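Local coordinates for protein polyphosphate kinase (PDB 2O8R) that probably catalyses the reversible transfer of the terminal phosphate of ATP to a growing long-chain polyphosphate, as a magnesium-dependent kinase of the PPK1 family, at residues Ile115-His120 with Ala307-Pro312; Asp37-Leu42 with Pro108-His113; Arg191-Pro196 with Glu210-Glu215. The protein carries 3 engineered substitutions. All coordinates share one frame; numbering follows the deposited sequence.

Contact 1 (Ile115-His120 with Ala307-Pro312). With SO4 (sulfate ion), chain J; SO4 (sulfate ion), chain H.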
loop_
_atom_site.group_PDB
_atom_site.type_symbol
_atom_site.label_atom_id
_atom_site.label_comp_id
_atom_site.label_asym_id
_atom_site.label_seq_id
_atom_site.Cartn_x
_atom_site.Cartn_y
_atom_site.Cartn_z
ATOM N N ILE A 115 -31.147 1.557 -2.158
ATOM C CA ILE A 115 -29.946 1.554 -2.997
ATOM C C ILE A 115 -30.340 1.229 -4.431
ATOM O O ILE A 115 -30.945 0.193 -4.694
ATOM C CB ILE A 115 -28.906 0.497 -2.538
ATOM C CG1 ILE A 115 -28.941 0.303 -1.015
ATOM C CG2 ILE A 115 -27.498 0.827 -3.062
ATOM C CD1 ILE A 115 -27.972 1.139 -0.225
ATOM N N ARG A 116 -30.013 2.120 -5.362
ATOM C CA ARG A 116 -30.263 1.831 -6.765
ATOM C C ARG A 116 -28.946 1.716 -7.498
ATOM O O ARG A 116 -28.239 2.703 -7.727
ATOM C CB ARG A 116 -31.196 2.857 -7.402
ATOM C CG ARG A 116 -31.952 2.309 -8.606
ATOM C CD ARG A 116 -33.447 2.620 -8.522
ATOM N NE ARG A 116 -33.875 3.630 -9.481
ATOM C CZ ARG A 116 -34.281 3.360 -10.719
ATOM N NH1 ARG A 116 -34.313 2.107 -11.155
ATOM N NH2 ARG A 116 -34.652 4.344 -11.527
ATOM N N LEU A 117 -28.588 0.476 -7.805
ATOM C CA LEU A 117 -27.421 0.222 -8.604
ATOM C C LEU A 117 -27.964 0.158 -9.997
ATOM O O LEU A 117 -28.659 -0.789 -10.356
ATOM C CB LEU A 117 -26.753 -1.097 -8.215
ATOM C CG LEU A 117 -25.532 -1.474 -9.075
ATOM C CD1 LEU A 117 -24.555 -0.309 -9.215
ATOM C CD2 LEU A 117 -24.815 -2.686 -8.517
ATOM N N ARG A 118 -27.680 1.185 -10.778
ATOM C CA ARG A 118 -28.301 1.288 -12.080
ATOM C C ARG A 118 -27.680 0.335 -13.063
ATOM O O ARG A 118 -26.457 0.170 -13.134
ATOM C CB ARG A 118 -28.314 2.728 -12.601
ATOM C CG ARG A 118 -29.562 3.494 -12.164
ATOM C CD ARG A 118 -29.955 4.563 -13.173
ATOM N NE ARG A 118 -29.509 5.878 -12.739
ATOM C CZ ARG A 118 -30.286 6.754 -12.116
ATOM N NH1 ARG A 118 -31.553 6.465 -11.867
ATOM N NH2 ARG A 118 -29.798 7.921 -11.745
ATOM N N THR A 119 -28.548 -0.309 -13.820
ATOM C CA THR A 119 -28.128 -1.318 -14.755
ATOM C C THR A 119 -28.380 -0.807 -16.181
ATOM O O THR A 119 -27.869 -1.364 -17.155
ATOM C CB THR A 119 -28.848 -2.627 -14.428
ATOM O OG1 THR A 119 -27.938 -3.724 -14.536
ATOM C CG2 THR A 119 -30.060 -2.830 -15.311
ATOM N N HIS A 120 -29.151 0.281 -16.274
ATOM C CA HIS A 120 -29.355 1.038 -17.514
ATOM C C HIS A 120 -28.975 2.505 -17.306
ATOM O O HIS A 120 -28.618 2.903 -16.184
ATOM C CB HIS A 120 -30.805 0.930 -17.973
ATOM C CG HIS A 120 -31.309 -0.480 -18.049
ATOM N ND1 HIS A 120 -32.418 -0.914 -17.354
ATOM C CD2 HIS A 120 -30.848 -1.555 -18.731
ATOM C CE1 HIS A 120 -32.625 -2.194 -17.612
ATOM N NE2 HIS A 120 -31.684 -2.608 -18.442
ATOM N N ALA A 307 -17.240 -6.128 -4.039
ATOM C CA ALA A 307 -16.682 -5.858 -2.719
ATOM C C ALA A 307 -16.455 -4.366 -2.502
ATOM O O ALA A 307 -16.289 -3.924 -1.368
ATOM C CB ALA A 307 -15.372 -6.622 -2.533
HETATM N N MSE A 308 -16.454 -3.606 -3.595
HETATM C CA MSE A 308 -16.240 -2.162 -3.566
HETATM C C MSE A 308 -17.535 -1.369 -3.641
HETATM O O MSE A 308 -17.508 -0.138 -3.668
HETATM C CB MSE A 308 -15.335 -1.720 -4.732
HETATM C CG MSE A 308 -13.865 -2.108 -4.597
HETATM SE SE MSE A 308 -13.085 -1.555 -2.884
HETATM C CE MSE A 308 -13.109 0.387 -3.079
ATOM N N LEU A 309 -18.669 -2.056 -3.719
ATOM C CA LEU A 309 -19.940 -1.354 -3.759
ATOM C C LEU A 309 -20.171 -0.766 -2.391
ATOM O O LEU A 309 -20.179 -1.487 -1.404
ATOM C CB LEU A 309 -21.086 -2.290 -4.108
ATOM C CG LEU A 309 -22.422 -1.576 -4.299
ATOM C CD1 LEU A 309 -22.337 -0.618 -5.493
ATOM C CD2 LEU A 309 -23.553 -2.587 -4.474
ATOM N N PRO A 310 -20.311 0.557 -2.324
ATOM C CA PRO A 310 -20.497 1.209 -1.040
ATOM C C PRO A 310 -21.837 0.867 -0.420
ATOM O O PRO A 310 -22.817 0.724 -1.145
ATOM C CB PRO A 310 -20.465 2.701 -1.395
ATOM C CG PRO A 310 -19.902 2.782 -2.763
ATOM C CD PRO A 310 -20.281 1.518 -3.435
ATOM N N ASN A 311 -21.858 0.710 0.904
ATOM C CA ASN A 311 -23.093 0.678 1.673
ATOM C C ASN A 311 -23.277 2.020 2.362
ATOM O O ASN A 311 -22.722 2.234 3.443
ATOM C CB ASN A 311 -23.041 -0.431 2.720
ATOM C CG ASN A 311 -24.250 -0.431 3.663
ATOM O OD1 ASN A 311 -25.208 0.335 3.507
ATOM N ND2 ASN A 311 -24.204 -1.310 4.650
ATOM N N PRO A 312 -24.082 2.919 1.761
ATOM C CA PRO A 312 -24.349 4.232 2.325
ATOM C C PRO A 312 -25.207 4.204 3.590
ATOM O O PRO A 312 -25.539 5.261 4.112
ATOM C CB PRO A 312 -25.120 4.931 1.213
ATOM C CG PRO A 312 -25.806 3.843 0.521
ATOM C CD PRO A 312 -24.813 2.728 0.500
HETATM S S SO4 J . -31.794 0.507 -13.984
HETATM O O1 SO4 J . -32.874 1.163 -13.254
HETATM O O2 SO4 J . -32.368 -0.368 -14.996
HETATM O O3 SO4 J . -30.959 1.523 -14.619
HETATM O O4 SO4 J . -31.002 -0.305 -13.067
HETATM S S SO4 H . -34.067 6.615 -13.844
HETATM O O1 SO4 H . -34.809 6.924 -12.621
HETATM O O2 SO4 H . -34.990 6.127 -14.863
HETATM O O3 SO4 H . -33.376 7.818 -14.317
HETATM O O4 SO4 H . -33.089 5.567 -13.575
#
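The CD1 methyl of I115 reaches the CG-CD edge of the P312 ring, lying 3.5 Å from CG of P312 and almost as near to CD. With CG1 beside its own backbone N and CG2 anti to it, I115 directs its longer branch at the proline. Two residues along the strand, L117 repeats the apolar contact more loosely: its CD2 meets CD2 of L309 at 4.2 Å. Both contacts are hydrocarbon against hydrocarbon.

R116 and R118, which alternate with these apolar residues, and the loop residues T119 and H120 make up the polar part, where two sulfate ions, probably from the crystallisation liquor, are bound in the crystal. One is held by backbone, through T119 N to O4 at 2.6 Å and H120 N to O3 at 2.7 Å. R116 faces both ions, NH1 turned to this first sulfate and NH2 to the second, whose O1 lies at the guanidinium edge in a weak bond bent to 120°; R118 NH1 approaches the second ion too. Buried I115, L117 and L309 thus contrast with R116, R118 and T119, which are partly exposed, and with exposed H120.

Backbone hydrogen bonds from R116 and R118 to Y204 and Y206 join 115-118, parallel, to strand 204-208 as an outer strand of a small three-stranded sheet. Helix 83-112 covers its apolar side through L110, L107 and F102, while the 307-312 loop is wedged between this strand and helix 35-63, resting L309 on I39 and N311 on Y36.

Contact 2 (Asp37-Leu42 with Pro108-His113)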
loop_
_atom_site.group_PDB
_atom_site.type_symbol
_atom_site.label_atom_id
_atom_site.label_comp_id
_atom_site.label_asym_id
_atom_site.label_seq_id
_atom_site.Cartn_x
_atom_site.Cartn_y
_atom_site.Cartn_z
ATOM N N ASP A 37 -23.809 -8.736 3.236
ATOM C CA ASP A 37 -23.207 -10.043 3.504
ATOM C C ASP A 37 -23.204 -10.893 2.253
ATOM O O ASP A 37 -22.199 -11.520 1.934
ATOM C CB ASP A 37 -23.946 -10.792 4.615
ATOM C CG ASP A 37 -23.869 -10.084 5.947
ATOM O OD1 ASP A 37 -23.194 -9.028 6.058
ATOM O OD2 ASP A 37 -24.495 -10.600 6.889
ATOM N N ARG A 38 -24.332 -10.900 1.549
ATOM C CA ARG A 38 -24.477 -11.687 0.340
ATOM C C ARG A 38 -23.616 -11.135 -0.789
ATOM O O ARG A 38 -22.926 -11.891 -1.478
ATOM C CB ARG A 38 -25.939 -11.742 -0.076
ATOM C CG ARG A 38 -26.828 -12.332 0.994
ATOM C CD ARG A 38 -28.232 -12.430 0.490
ATOM N NE ARG A 38 -29.109 -11.438 1.089
ATOM C CZ ARG A 38 -30.314 -11.132 0.622
ATOM N NH1 ARG A 38 -30.783 -11.727 -0.466
ATOM N NH2 ARG A 38 -31.041 -10.211 1.228
ATOM N N ILE A 39 -23.646 -9.817 -0.959
ATOM C CA ILE A 39 -22.825 -9.130 -1.957
ATOM C C ILE A 39 -21.329 -9.455 -1.818
ATOM O O ILE A 39 -20.647 -9.731 -2.827
ATOM C CB ILE A 39 -23.041 -7.603 -1.892
ATOM C CG1 ILE A 39 -24.471 -7.259 -2.341
ATOM C CG2 ILE A 39 -21.975 -6.864 -2.720
ATOM C CD1 ILE A 39 -24.679 -5.812 -2.729
ATOM N N LYS A 40 -20.840 -9.429 -0.572
ATOM C CA LYS A 40 -19.483 -9.877 -0.235
ATOM C C LYS A 40 -19.203 -11.277 -0.758
ATOM O O LYS A 40 -18.146 -11.516 -1.333
ATOM C CB LYS A 40 -19.242 -9.847 1.276
ATOM C CG LYS A 40 -18.287 -8.758 1.762
ATOM C CD LYS A 40 -18.738 -7.355 1.385
ATOM C CE LYS A 40 -17.538 -6.433 1.305
ATOM N NZ LYS A 40 -17.919 -5.130 0.716
ATOM N N PHE A 41 -20.153 -12.191 -0.580
ATOM C CA PHE A 41 -19.945 -13.565 -1.014
ATOM C C PHE A 41 -19.965 -13.757 -2.534
ATOM O O PHE A 41 -19.284 -14.634 -3.064
ATOM C CB PHE A 41 -20.887 -14.525 -0.278
ATOM C CG PHE A 41 -20.321 -15.003 1.005
ATOM C CD1 PHE A 41 -20.405 -14.223 2.140
ATOM C CD2 PHE A 41 -19.621 -16.194 1.064
ATOM C CE1 PHE A 41 -19.841 -14.636 3.328
ATOM C CE2 PHE A 41 -19.056 -16.608 2.245
ATOM C CZ PHE A 41 -19.161 -15.815 3.382
ATOM N N LEU A 42 -20.724 -12.918 -3.222
ATOM C CA LEU A 42 -20.706 -12.888 -4.672
ATOM C C LEU A 42 -19.280 -12.530 -5.100
ATOM O O LEU A 42 -18.659 -13.237 -5.888
ATOM C CB LEU A 42 -21.715 -11.852 -5.175
ATOM C CG LEU A 42 -22.796 -12.172 -6.208
ATOM C CD1 LEU A 42 -23.348 -13.582 -6.057
ATOM C CD2 LEU A 42 -23.932 -11.112 -6.186
ATOM N N PRO A 108 -32.828 -6.077 -6.736
ATOM C CA PRO A 108 -34.129 -5.848 -6.100
ATOM C C PRO A 108 -34.075 -5.606 -4.592
ATOM O O PRO A 108 -34.795 -4.746 -4.097
ATOM C CB PRO A 108 -34.887 -7.147 -6.390
ATOM C CG PRO A 108 -34.286 -7.650 -7.604
ATOM C CD PRO A 108 -32.830 -7.344 -7.480
ATOM N N THR A 109 -33.253 -6.360 -3.863
ATOM C CA THR A 109 -33.166 -6.179 -2.408
ATOM C C THR A 109 -32.512 -4.844 -2.052
ATOM O O THR A 109 -32.938 -4.166 -1.125
ATOM C CB THR A 109 -32.383 -7.309 -1.731
ATOM O OG1 THR A 109 -32.752 -8.558 -2.306
ATOM C CG2 THR A 109 -32.684 -7.356 -0.267
ATOM N N LEU A 110 -31.481 -4.465 -2.806
ATOM C CA LEU A 110 -30.854 -3.150 -2.650
ATOM C C LEU A 110 -31.884 -2.027 -2.766
ATOM O O LEU A 110 -31.872 -1.083 -1.987
ATOM C CB LEU A 110 -29.722 -2.964 -3.662
ATOM C CG LEU A 110 -28.398 -3.709 -3.373
ATOM C CD1 LEU A 110 -27.522 -3.726 -4.612
ATOM C CD2 LEU A 110 -27.611 -3.138 -2.188
ATOM N N GLU A 111 -32.791 -2.155 -3.727
ATOM C CA GLU A 111 -33.854 -1.175 -3.906
ATOM C C GLU A 111 -34.853 -1.138 -2.763
ATOM O O GLU A 111 -35.326 -0.071 -2.384
ATOM C CB GLU A 111 -34.567 -1.389 -5.238
ATOM C CG GLU A 111 -33.928 -0.613 -6.363
ATOM C CD GLU A 111 -34.523 -0.933 -7.711
ATOM O OE1 GLU A 111 -35.581 -1.601 -7.768
ATOM O OE2 GLU A 111 -33.921 -0.516 -8.720
ATOM N N GLU A 112 -35.164 -2.303 -2.210
ATOM C CA GLU A 112 -36.034 -2.390 -1.045
ATOM C C GLU A 112 -35.457 -1.603 0.128
ATOM O O GLU A 112 -36.195 -1.156 1.003
ATOM C CB GLU A 112 -36.232 -3.847 -0.648
ATOM C CG GLU A 112 -37.482 -4.132 0.154
ATOM C CD GLU A 112 -37.737 -5.630 0.333
ATOM O OE1 GLU A 112 -37.220 -6.440 -0.474
ATOM O OE2 GLU A 112 -38.464 -6.000 1.285
ATOM N N HIS A 113 -34.141 -1.410 0.124
ATOM C CA HIS A 113 -33.471 -0.660 1.180
ATOM C C HIS A 113 -32.870 0.682 0.750
ATOM O O HIS A 113 -32.006 1.224 1.436
ATOM C CB HIS A 113 -32.410 -1.537 1.824
ATOM C CG HIS A 113 -32.964 -2.791 2.412
ATOM N ND1 HIS A 113 -33.140 -3.940 1.675
ATOM C CD2 HIS A 113 -33.419 -3.067 3.657
ATOM C CE1 HIS A 113 -33.660 -4.878 2.445
ATOM N NE2 HIS A 113 -33.840 -4.373 3.652
#
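I39 and L110 supply the apolar half of this helix-helix contact. They point at each other tip to tip, and CD1 of I39 lies 4.0 Å from CD1 of L110 and equally far from its CD2, so the isoleucine methyl faces the fork of the leucine. The extended CG1 branch of I39 (chi2 -162°) carries CD1 across the gap between the segments, whose closest CA atoms are those of I39 and L110, 10.0 Å apart.

The second kind of interaction is van der Waals packing of a charged group on a methyl. R38 and T109 cross at about a right angle, with NH2 of R38 3.6 Å from CG2 of T109. The methyl is turned to the arginine because it stands anti to the backbone N of T109, whereas OG1 turns back to its own helix and bonds to O of Q105. NE of R38 donates to O of L33, and NH2 has a hydrogen bond of its own besides its touch on the methyl.

Hydrogen bonding within the segments marks how helix 83-112 ends beside T109: H113, the first residue to leave helical geometry, folds its ring back so that ND1 donates to O of T109 over 2.8 Å.

Helices 35-63 and 83-112 of the N-terminal domain are therefore joined here by two kinds of buried contact, methyl on methyl and guanidinium on methyl, with I106 packing on both R38 and I39, while NE of R38 and OG1 of T109 bond to the backbone carbonyls of L33 and Q105.

Contact 3 (Arg191-Pro196 with Glu210-Glu215)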
loop_
_atom_site.group_PDB
_atom_site.type_symbol
_atom_site.label_atom_id
_atom_site.label_comp_id
_atom_site.label_asym_id
_atom_site.label_seq_id
_atom_site.Cartn_x
_atom_site.Cartn_y
_atom_site.Cartn_z
ATOM N N ARG A 191 -15.063 1.587 -9.552
ATOM C CA ARG A 191 -15.916 0.767 -10.406
ATOM C C ARG A 191 -17.328 1.305 -10.327
ATOM O O ARG A 191 -18.036 1.365 -11.338
ATOM C CB ARG A 191 -15.896 -0.689 -9.938
ATOM C CG ARG A 191 -16.674 -1.650 -10.816
ATOM C CD ARG A 191 -16.126 -1.712 -12.244
ATOM N NE ARG A 191 -17.008 -2.477 -13.128
ATOM C CZ ARG A 191 -16.979 -3.801 -13.268
ATOM N NH1 ARG A 191 -16.113 -4.547 -12.592
ATOM N NH2 ARG A 191 -17.813 -4.389 -14.101
ATOM N N PHE A 192 -17.717 1.710 -9.116
ATOM C CA PHE A 192 -19.047 2.248 -8.858
ATOM C C PHE A 192 -18.996 3.738 -8.570
ATOM O O PHE A 192 -18.233 4.184 -7.717
ATOM C CB PHE A 192 -19.712 1.474 -7.732
ATOM C CG PHE A 192 -19.775 0.004 -7.993
ATOM C CD1 PHE A 192 -20.654 -0.502 -8.944
ATOM C CD2 PHE A 192 -18.926 -0.868 -7.326
ATOM C CE1 PHE A 192 -20.705 -1.858 -9.210
ATOM C CE2 PHE A 192 -18.971 -2.221 -7.585
ATOM C CZ PHE A 192 -19.860 -2.718 -8.531
ATOM N N VAL A 193 -19.795 4.493 -9.322
ATOM C CA VAL A 193 -19.790 5.948 -9.276
ATOM C C VAL A 193 -21.122 6.396 -8.683
ATOM O O VAL A 193 -22.184 6.088 -9.239
ATOM C CB VAL A 193 -19.581 6.547 -10.699
ATOM C CG1 VAL A 193 -19.521 8.082 -10.678
ATOM C CG2 VAL A 193 -18.311 6.009 -11.297
ATOM N N GLU A 194 -21.060 7.079 -7.535
ATOM C CA GLU A 194 -22.249 7.611 -6.869
ATOM C C GLU A 194 -22.746 8.849 -7.605
ATOM O O GLU A 194 -21.946 9.658 -8.074
ATOM C CB GLU A 194 -21.939 7.964 -5.420
ATOM C CG GLU A 194 -23.179 8.211 -4.530
ATOM C CD GLU A 194 -22.843 8.857 -3.174
ATOM O OE1 GLU A 194 -21.722 9.397 -3.001
ATOM O OE2 GLU A 194 -23.716 8.837 -2.281
ATOM N N LEU A 195 -24.065 8.977 -7.723
ATOM C CA LEU A 195 -24.685 10.129 -8.370
ATOM C C LEU A 195 -25.277 11.025 -7.298
ATOM O O LEU A 195 -25.816 10.521 -6.314
ATOM C CB LEU A 195 -25.782 9.674 -9.329
ATOM C CG LEU A 195 -25.380 8.721 -10.461
ATOM C CD1 LEU A 195 -26.437 8.712 -11.537
ATOM C CD2 LEU A 195 -24.076 9.134 -11.063
ATOM N N PRO A 196 -25.170 12.357 -7.468
ATOM C CA PRO A 196 -25.611 13.286 -6.412
ATOM C C PRO A 196 -27.081 13.139 -5.995
ATOM O O PRO A 196 -27.939 12.710 -6.778
ATOM C CB PRO A 196 -25.315 14.667 -7.008
ATOM C CG PRO A 196 -24.223 14.405 -8.019
ATOM C CD PRO A 196 -24.610 13.079 -8.623
ATOM N N GLU A 210 -18.166 1.429 -16.522
ATOM C CA GLU A 210 -18.232 1.050 -17.945
ATOM C C GLU A 210 -19.553 1.431 -18.591
ATOM O O GLU A 210 -19.609 1.649 -19.797
ATOM C CB GLU A 210 -17.916 -0.436 -18.181
ATOM C CG GLU A 210 -18.962 -1.430 -17.666
ATOM C CD GLU A 210 -18.702 -1.894 -16.233
ATOM O OE1 GLU A 210 -18.141 -1.111 -15.431
ATOM O OE2 GLU A 210 -19.070 -3.046 -15.907
ATOM N N ASP A 211 -20.608 1.520 -17.784
ATOM C CA ASP A 211 -21.894 1.993 -18.273
ATOM C C ASP A 211 -21.802 3.465 -18.701
ATOM O O ASP A 211 -22.224 3.829 -19.794
ATOM C CB ASP A 211 -22.983 1.772 -17.221
ATOM C CG ASP A 211 -23.540 0.351 -17.234
ATOM O OD1 ASP A 211 -23.253 -0.413 -18.175
ATOM O OD2 ASP A 211 -24.281 -0.001 -16.298
ATOM N N ILE A 212 -21.210 4.297 -17.853
ATOM C CA ILE A 212 -21.004 5.693 -18.188
ATOM C C ILE A 212 -20.250 5.835 -19.495
ATOM O O ILE A 212 -20.666 6.598 -20.368
ATOM C CB ILE A 212 -20.266 6.462 -17.081
ATOM C CG1 ILE A 212 -21.004 6.284 -15.738
ATOM C CG2 ILE A 212 -20.119 7.962 -17.490
ATOM C CD1 ILE A 212 -20.143 6.628 -14.524
ATOM N N ILE A 213 -19.157 5.093 -19.633
ATOM C CA ILE A 213 -18.381 5.119 -20.869
ATOM C C ILE A 213 -19.259 4.767 -22.086
ATOM O O ILE A 213 -19.287 5.500 -23.072
ATOM C CB ILE A 213 -17.129 4.221 -20.778
ATOM C CG1 ILE A 213 -16.147 4.808 -19.749
ATOM C CG2 ILE A 213 -16.466 4.102 -22.150
ATOM C CD1 ILE A 213 -14.812 4.080 -19.646
ATOM N N LYS A 214 -20.010 3.678 -21.982
ATOM C CA LYS A 214 -20.942 3.263 -23.027
ATOM C C LYS A 214 -21.882 4.388 -23.484
ATOM O O LYS A 214 -22.170 4.526 -24.667
ATOM C CB LYS A 214 -21.763 2.063 -22.544
ATOM C CG LYS A 214 -20.974 0.739 -22.431
ATOM C CD LYS A 214 -21.931 -0.401 -22.123
ATOM C CE LYS A 214 -21.393 -1.734 -22.542
ATOM N NZ LYS A 214 -22.422 -2.764 -22.302
ATOM N N GLU A 215 -22.331 5.200 -22.537
ATOM C CA GLU A 215 -23.303 6.243 -22.795
ATOM C C GLU A 215 -22.675 7.478 -23.476
ATOM O O GLU A 215 -23.373 8.404 -23.885
ATOM C CB GLU A 215 -23.968 6.626 -21.465
ATOM C CG GLU A 215 -25.258 7.438 -21.552
ATOM C CD GLU A 215 -26.311 6.809 -22.453
ATOM O OE1 GLU A 215 -26.386 5.560 -22.530
ATOM O OE2 GLU A 215 -27.075 7.573 -23.080
#
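R191 lays the NE side of its guanidinium against the carboxylate of E210, gripping it with two nitrogens, one to each oxygen. NE of R191 donates to OE1 of E210 over 2.9 Å. The second bond, from NH2 of R191 to OE2 of E210, is shorter at 2.6 Å, and both bonds are moderately bent. Both oxygens are met on their syn sides, but the pair is not flat: the two planes stand 40° apart, and OE1 is tilted from the guanidinium plane while OE2 lies in it.

Neither residue starts out aimed at the other. The E210 CG lies between backbone N and carbonyl carbon (chi1 69°), and a further bend at chi2 swings the carboxylate across to the arginine. R191 bends at chi2 too, and its CG rests over the face of the neighbouring F192 ring, 4.0 Å above its plane.

Farther along the strand the contact becomes apolar. V193 and I212 cross at about a right angle, CD1 of I212 coming 3.8 Å from CG2 of V193 and nearly as close to CB, so one methyl is set against the valine's branch point. L131 of helix 125-139 also packs on I212.

Strand 192-195 is an outer strand of the three-stranded sheet and pairs antiparallel with 204-208; the chain passes directly from 204-208 into helix 209-214, which packs beside the neighbouring strand 192-195. The guanidinium has further partners, as NH1 forms a salt bridge with D305 and NH2 also donates to O of V301. A buried positive charge thus lies between two carboxylates, which would be expected to favour the ionised form of E210, and the shared arginine ties the start of the helix to the chain around 301-305.

How the contacts relate
From the N terminus, contact 2 closes first, bringing the end of helix 83-112 back to helix 35-63 of the N-terminal domain. Strand 115-118 follows at once and opens contact 1, whose loop closes only at 307-312. Contact 3 is nested inside that loop as a short closure between strand 192-195 and helix 209-214. Contacts 1 and 2 touch through two probable hydrogen bonds, I115 N with L110 O and K40 NZ with A307 O. Contacts 1 and 3 meet through F192, which touches both L309 and L117, and share one sheet. Contacts 2 and 3 do not touch; contact 1 lies against both, linking the N-terminal helices to the middle domain.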